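Local structure of Lmo1340 protein (Listeria monocytogenes, 4NLM) at residues K35-K43 and E73-K81. The protein is of unknown function but is probably a surface lipoprotein built around a six-bladed beta-propeller domain of the YqgU-like family. Residues are numbered along the deposited sequence; the frame is centred on the assembly and turned at random.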
ATOM      1  N   LYS A  35     -12.407   1.258  24.996  1.00 54.07           N
ATOM      2  CA  LYS A  35     -11.284   2.226  24.843  1.00 40.56           C
ATOM      3  C   LYS A  35     -11.371   2.978  23.527  1.00 32.52           C
ATOM      4  O   LYS A  35     -11.741   2.401  22.503  1.00 35.71           O
ATOM      5  CB  LYS A  35      -9.933   1.507  24.891  1.00 40.28           C
ATOM      6  CG  LYS A  35      -9.565   0.903  26.234  1.00 49.08           C
ATOM      7  CD  LYS A  35      -8.190   0.253  26.173  1.00 53.26           C
ATOM      8  CE  LYS A  35      -7.816  -0.384  27.505  1.00 65.28           C
ATOM      9  NZ  LYS A  35      -6.491  -1.064  27.460  1.00 75.15           N
ATOM     10  N   GLU A  36     -11.029   4.264  23.561  1.00 28.43           N
ATOM     11  CA  GLU A  36     -10.977   5.070  22.347  1.00 23.25           C
ATOM     12  C   GLU A  36      -9.576   5.617  22.125  1.00 19.30           C
ATOM     13  O   GLU A  36      -8.829   5.880  23.073  1.00 20.00           O
ATOM     14  CB  GLU A  36     -11.972   6.225  22.390  1.00 24.47           C
ATOM     15  CG  GLU A  36     -13.421   5.781  22.273  1.00 26.94           C
ATOM     16  CD  GLU A  36     -14.369   6.957  22.275  1.00 31.54           C
ATOM     17  OE1 GLU A  36     -14.367   7.717  23.263  1.00 42.64           O
ATOM     18  OE2 GLU A  36     -15.121   7.110  21.299  1.00 35.59           O
ATOM     19  N   VAL A  37      -9.239   5.774  20.852  1.00 18.23           N
ATOM     20  CA  VAL A  37      -7.971   6.333  20.445  1.00 16.89           C
ATOM     21  C   VAL A  37      -7.681   7.658  21.115  1.00 17.17           C
ATOM     22  O   VAL A  37      -8.541   8.549  21.181  1.00 20.87           O
ATOM     23  CB  VAL A  37      -7.920   6.518  18.916  1.00 17.80           C
ATOM     24  CG1 VAL A  37      -6.727   7.354  18.488  1.00 19.52           C
ATOM     25  CG2 VAL A  37      -7.905   5.151  18.227  1.00 19.89           C
ATOM     26  N   GLN A  38      -6.467   7.762  21.645  0.50 17.78           N
ATOM     27  CA  GLN A  38      -5.960   8.993  22.223  0.50 20.38           C
ATOM     28  C   GLN A  38      -4.840   9.456  21.321  0.50 20.21           C
ATOM     29  O   GLN A  38      -4.011   8.660  20.899  0.50 22.61           O
ATOM     30  CB  GLN A  38      -5.394   8.779  23.626  0.50 23.24           C
ATOM     31  CG  GLN A  38      -6.412   8.313  24.643  0.50 23.29           C
ATOM     32  CD  GLN A  38      -5.895   8.385  26.068  0.50 29.20           C
ATOM     33  OE1 GLN A  38      -4.753   8.784  26.312  0.50 35.94           O
ATOM     34  NE2 GLN A  38      -6.739   8.006  27.021  0.50 32.56           N
ATOM     35  N   GLY A  39      -4.841  10.733  20.982  1.00 17.63           N
ATOM     36  CA  GLY A  39      -3.764  11.281  20.181  1.00 21.30           C
ATOM     37  C   GLY A  39      -2.599  11.845  20.963  1.00 19.58           C
ATOM     38  O   GLY A  39      -2.690  12.113  22.164  1.00 22.77           O
ATOM     39  N   VAL A  40      -1.492  11.998  20.261  1.00 17.08           N
ATOM     40  CA  VAL A  40      -0.303  12.650  20.809  1.00 17.57           C
ATOM     41  C   VAL A  40      -0.016  13.880  19.967  1.00 19.23           C
ATOM     42  O   VAL A  40      -0.302  13.893  18.784  1.00 19.55           O
ATOM     43  CB  VAL A  40       0.956  11.766  20.801  1.00 19.14           C
ATOM     44  CG1 VAL A  40       0.778  10.606  21.751  1.00 21.75           C
ATOM     45  CG2 VAL A  40       1.329  11.323  19.392  1.00 19.37           C
ATOM     46  N   GLN A  41       0.556  14.901  20.607  0.50 20.87           N
ATOM     47  CA  GLN A  41       0.957  16.118  19.922  0.50 23.12           C
ATOM     48  C   GLN A  41       2.382  15.991  19.428  0.50 20.74           C
ATOM     49  O   GLN A  41       3.260  15.557  20.167  0.50 23.07           O
ATOM     50  CB  GLN A  41       0.885  17.337  20.855  0.50 23.07           C
ATOM     51  CG  GLN A  41      -0.512  17.864  21.158  0.50 27.74           C
ATOM     52  CD  GLN A  41      -0.484  19.215  21.853  0.50 31.97           C
ATOM     53  OE1 GLN A  41       0.568  19.848  21.966  0.50 38.31           O
ATOM     54  NE2 GLN A  41      -1.644  19.668  22.310  0.50 34.82           N
ATOM     55  N   ILE A  42       2.602  16.337  18.168  1.00 17.42           N
ATOM     56  CA  ILE A  42       3.948  16.351  17.615  1.00 20.44           C
ATOM     57  C   ILE A  42       4.017  17.622  16.772  1.00 19.55           C
ATOM     58  O   ILE A  42       3.104  17.922  15.984  1.00 22.55           O
ATOM     59  CB  ILE A  42       4.260  15.119  16.742  1.00 17.13           C
ATOM     60  CG1 ILE A  42       4.025  13.846  17.534  1.00 17.66           C
ATOM     61  CG2 ILE A  42       5.697  15.181  16.246  1.00 17.13           C
ATOM     62  CD1 ILE A  42       4.267  12.574  16.742  1.00 17.52           C
ATOM     63  N   LYS A  43       5.132  18.334  16.908  1.00 21.38           N
ATOM     64  CA  LYS A  43       5.397  19.530  16.115  1.00 26.83           C
ATOM     65  C   LYS A  43       5.279  19.178  14.644  1.00 23.26           C
ATOM     66  O   LYS A  43       5.764  18.140  14.185  1.00 22.84           O
ATOM     67  CB  LYS A  43       6.794  20.094  16.397  1.00 28.91           C
ATOM     68  CG  LYS A  43       6.977  20.613  17.817  1.00 27.79           C
ATOM     69  CD  LYS A  43       8.380  21.142  18.054  1.00 34.92           C
ATOM     70  CE  LYS A  43       8.530  21.665  19.474  1.00 36.99           C
ATOM     71  NZ  LYS A  43       9.925  22.073  19.782  1.00 45.26           N
ATOM     72  N   GLU A  73       7.293   2.565  17.862  1.00 11.44           N
ATOM     73  CA  GLU A  73       5.960   1.980  17.982  1.00 11.13           C
ATOM     74  C   GLU A  73       5.170   2.898  18.906  1.00 13.43           C
ATOM     75  O   GLU A  73       5.627   3.192  19.986  1.00 16.32           O
ATOM     76  CB  GLU A  73       6.032   0.570  18.525  1.00 11.98           C
ATOM     77  CG  GLU A  73       4.657  -0.088  18.683  1.00 13.20           C
ATOM     78  CD  GLU A  73       4.745  -1.546  18.974  1.00 15.84           C
ATOM     79  OE1 GLU A  73       5.811  -1.950  19.453  1.00 22.19           O
ATOM     80  OE2 GLU A  73       3.742  -2.267  18.758  1.00 19.40           O
ATOM     81  N   LEU A  74       3.990   3.319  18.466  1.00 11.13           N
ATOM     82  CA  LEU A  74       3.114   4.213  19.219  1.00 11.30           C
ATOM     83  C   LEU A  74       1.812   3.497  19.523  1.00 11.34           C
ATOM     84  O   LEU A  74       1.144   3.052  18.613  1.00 11.80           O
ATOM     85  CB  LEU A  74       2.820   5.460  18.403  1.00 11.87           C
ATOM     86  CG  LEU A  74       1.722   6.367  18.990  1.00 12.27           C
ATOM     87  CD1 LEU A  74       2.142   6.991  20.308  1.00 13.73           C
ATOM     88  CD2 LEU A  74       1.343   7.431  17.989  1.00 12.61           C
ATOM     89  N   ASN A  75       1.484   3.384  20.806  1.00 11.84           N
ATOM     90  CA  ASN A  75       0.218   2.763  21.199  1.00 12.82           C
ATOM     91  C   ASN A  75      -0.904   3.782  20.981  1.00 13.94           C
ATOM     92  O   ASN A  75      -0.767   4.924  21.399  1.00 15.10           O
ATOM     93  CB  ASN A  75       0.290   2.340  22.672  1.00 14.81           C
ATOM     94  CG  ASN A  75      -0.936   1.592  23.131  1.00 15.76           C
ATOM     95  OD1 ASN A  75      -2.019   2.160  23.287  1.00 16.28           O
ATOM     96  ND2 ASN A  75      -0.781   0.304  23.333  1.00 17.45           N
ATOM     97  N   ILE A  76      -1.983   3.368  20.326  1.00 12.34           N
ATOM     98  CA  ILE A  76      -3.061   4.288  19.953  1.00 13.84           C
ATOM     99  C   ILE A  76      -4.009   4.656  21.078  1.00 12.74           C
ATOM    100  O   ILE A  76      -4.807   5.582  20.914  1.00 15.32           O
ATOM    101  CB  ILE A  76      -3.880   3.748  18.770  1.00 13.45           C
ATOM    102  CG1 ILE A  76      -4.769   2.570  19.202  1.00 13.07           C
ATOM    103  CG2 ILE A  76      -2.990   3.357  17.595  1.00 12.91           C
ATOM    104  CD1 ILE A  76      -5.593   1.969  18.076  1.00 14.59           C
ATOM    105  N   TYR A  77      -3.912   3.940  22.196  1.00 14.65           N
ATOM    106  CA  TYR A  77      -4.802   4.175  23.333  1.00 16.21           C
ATOM    107  C   TYR A  77      -4.146   4.853  24.524  1.00 17.37           C
ATOM    108  O   TYR A  77      -4.799   5.627  25.219  1.00 20.85           O
ATOM    109  CB  TYR A  77      -5.426   2.853  23.824  1.00 17.28           C
ATOM    110  CG  TYR A  77      -6.279   2.149  22.799  1.00 15.97           C
ATOM    111  CD1 TYR A  77      -7.402   2.774  22.264  1.00 16.00           C
ATOM    112  CD2 TYR A  77      -5.980   0.867  22.363  1.00 17.99           C
ATOM    113  CE1 TYR A  77      -8.194   2.143  21.326  1.00 16.84           C
ATOM    114  CE2 TYR A  77      -6.776   0.224  21.428  1.00 17.03           C
ATOM    115  CZ  TYR A  77      -7.873   0.870  20.911  1.00 15.32           C
ATOM    116  OH  TYR A  77      -8.667   0.241  19.978  1.00 17.10           O
ATOM    117  N   ASN A  78      -2.870   4.594  24.758  1.00 16.62           N
ATOM    118  CA  ASN A  78      -2.234   5.125  25.951  1.00 17.78           C
ATOM    119  C   ASN A  78      -0.999   5.999  25.714  1.00 17.75           C
ATOM    120  O   ASN A  78      -0.322   6.381  26.667  1.00 18.16           O
ATOM    121  CB  ASN A  78      -1.964   3.966  26.922  1.00 20.57           C
ATOM    122  CG  ASN A  78      -0.953   2.980  26.373  1.00 22.01           C
ATOM    123  OD1 ASN A  78      -0.074   3.360  25.620  1.00 19.31           O
ATOM    124  ND2 ASN A  78      -1.082   1.705  26.747  1.00 25.02           N
ATOM    125  N   GLU A  79      -0.689   6.256  24.441  1.00 16.57           N
ATOM    126  CA  GLU A  79       0.387   7.175  24.033  1.00 16.30           C
ATOM    127  C   GLU A  79       1.783   6.673  24.317  1.00 16.16           C
ATOM    128  O   GLU A  79       2.734   7.414  24.137  1.00 18.28           O
ATOM    129  CB  GLU A  79       0.198   8.561  24.669  1.00 19.42           C
ATOM    130  CG  GLU A  79      -1.188   9.165  24.462  1.00 22.88           C
ATOM    131  CD  GLU A  79      -1.378  10.454  25.248  1.00 29.79           C
ATOM    132  OE1 GLU A  79      -0.383  11.123  25.593  1.00 36.71           O
ATOM    133  OE2 GLU A  79      -2.536  10.800  25.543  1.00 36.17           O
ATOM    134  N   LYS A  80       1.939   5.419  24.722  1.00 14.41           N
ATOM    135  CA  LYS A  80       3.284   4.925  24.986  1.00 15.54           C
ATOM    136  C   LYS A  80       4.061   4.751  23.689  1.00 14.78           C
ATOM    137  O   LYS A  80       3.534   4.234  22.704  1.00 17.38           O
ATOM    138  CB  LYS A  80       3.276   3.597  25.745  1.00 18.61           C
ATOM    139  CG  LYS A  80       4.667   3.235  26.276  1.00 23.23           C
ATOM    140  CD  LYS A  80       4.704   2.007  27.160  1.00 29.32           C
ATOM    141  CE  LYS A  80       6.104   1.799  27.726  1.00 31.60           C
ATOM    142  NZ  LYS A  80       6.220   0.548  28.523  1.00 35.61           N
ATOM    143  N   LYS A  81       5.320   5.161  23.726  1.00 13.68           N
ATOM    144  CA  LYS A  81       6.226   5.029  22.595  1.00 13.93           C
ATOM    145  C   LYS A  81       7.353   4.078  22.920  1.00 14.19           C
ATOM    146  O   LYS A  81       7.844   4.015  24.041  1.00 14.89           O
ATOM    147  CB  LYS A  81       6.824   6.390  22.242  1.00 14.37           C
ATOM    148  CG  LYS A  81       5.817   7.365  21.665  1.00 14.98           C
ATOM    149  CD  LYS A  81       6.415   8.741  21.410  1.00 16.38           C
ATOM    150  CE  LYS A  81       5.391   9.761  20.962  1.00 17.79           C
ATOM    151  NZ  LYS A  81       5.974  11.119  20.860  1.00 20.15           N
TER
HETATM  152  O   HOH W   1     -11.161   0.982  19.549  1.00 27.40           O
HETATM  153  O   HOH W   2      -7.556   5.435  25.566  1.00 31.61           O
HETATM  154  O   HOH W   3      -2.296   6.989  22.195  0.50 18.08           O
HETATM  155  O   HOH W   4       4.347  13.408  21.101  1.00 27.37           O
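Y77 reaches the 35-43 segment with its ring. Its CB points away from that segment, but CG lies anti to the carbonyl carbon (chi1 -62°), and this turns the ring back. CD1 comes 3.5 Å from E36 O, near the ring plane. CE1 lies next to K35 O and V37 N. At the tip, OH shares water 1 with K35 O, though the bond to K35 O is weak. K35 CB sits over one ring face, 4.2 Å from the centroid, as a CH-pi contact nearer the ring's border than its middle. I76 CG1 covers the centre of the opposite face.

One direct hydrogen bond joins the two backbones: Q38 N to I76 O, 2.8 Å, with the donor in the carbonyl plane and 157° at the hydrogen. V37 CA also approaches I76 O, as a CA-H...O contact. Water 2 donates to E36 O and Y77 O; water 3 donates to Q38 O and N75 O. The turn is shaped from within by N75 OD1, which accepts from Y77 N and N78 N, one from each side of the amide plane, an Asx turn extended to an Asx motif by the second bond.

Farther along, V40 CG1 packs 3.6 Å from E79 CB, and the two side chains lie alongside and run opposite ways. V40 also meets L74 tip to tip, CG1 to CD1 at 4.1 Å.

The 73-81 segment turns from strand 68-75 into strand 81-87, an edge strand of its four-stranded antiparallel sheet. Strand 40-41 instead runs parallel to strand 352-357 at the edge of the adjacent sheet, and I356 of that strand touches both V40 and L74.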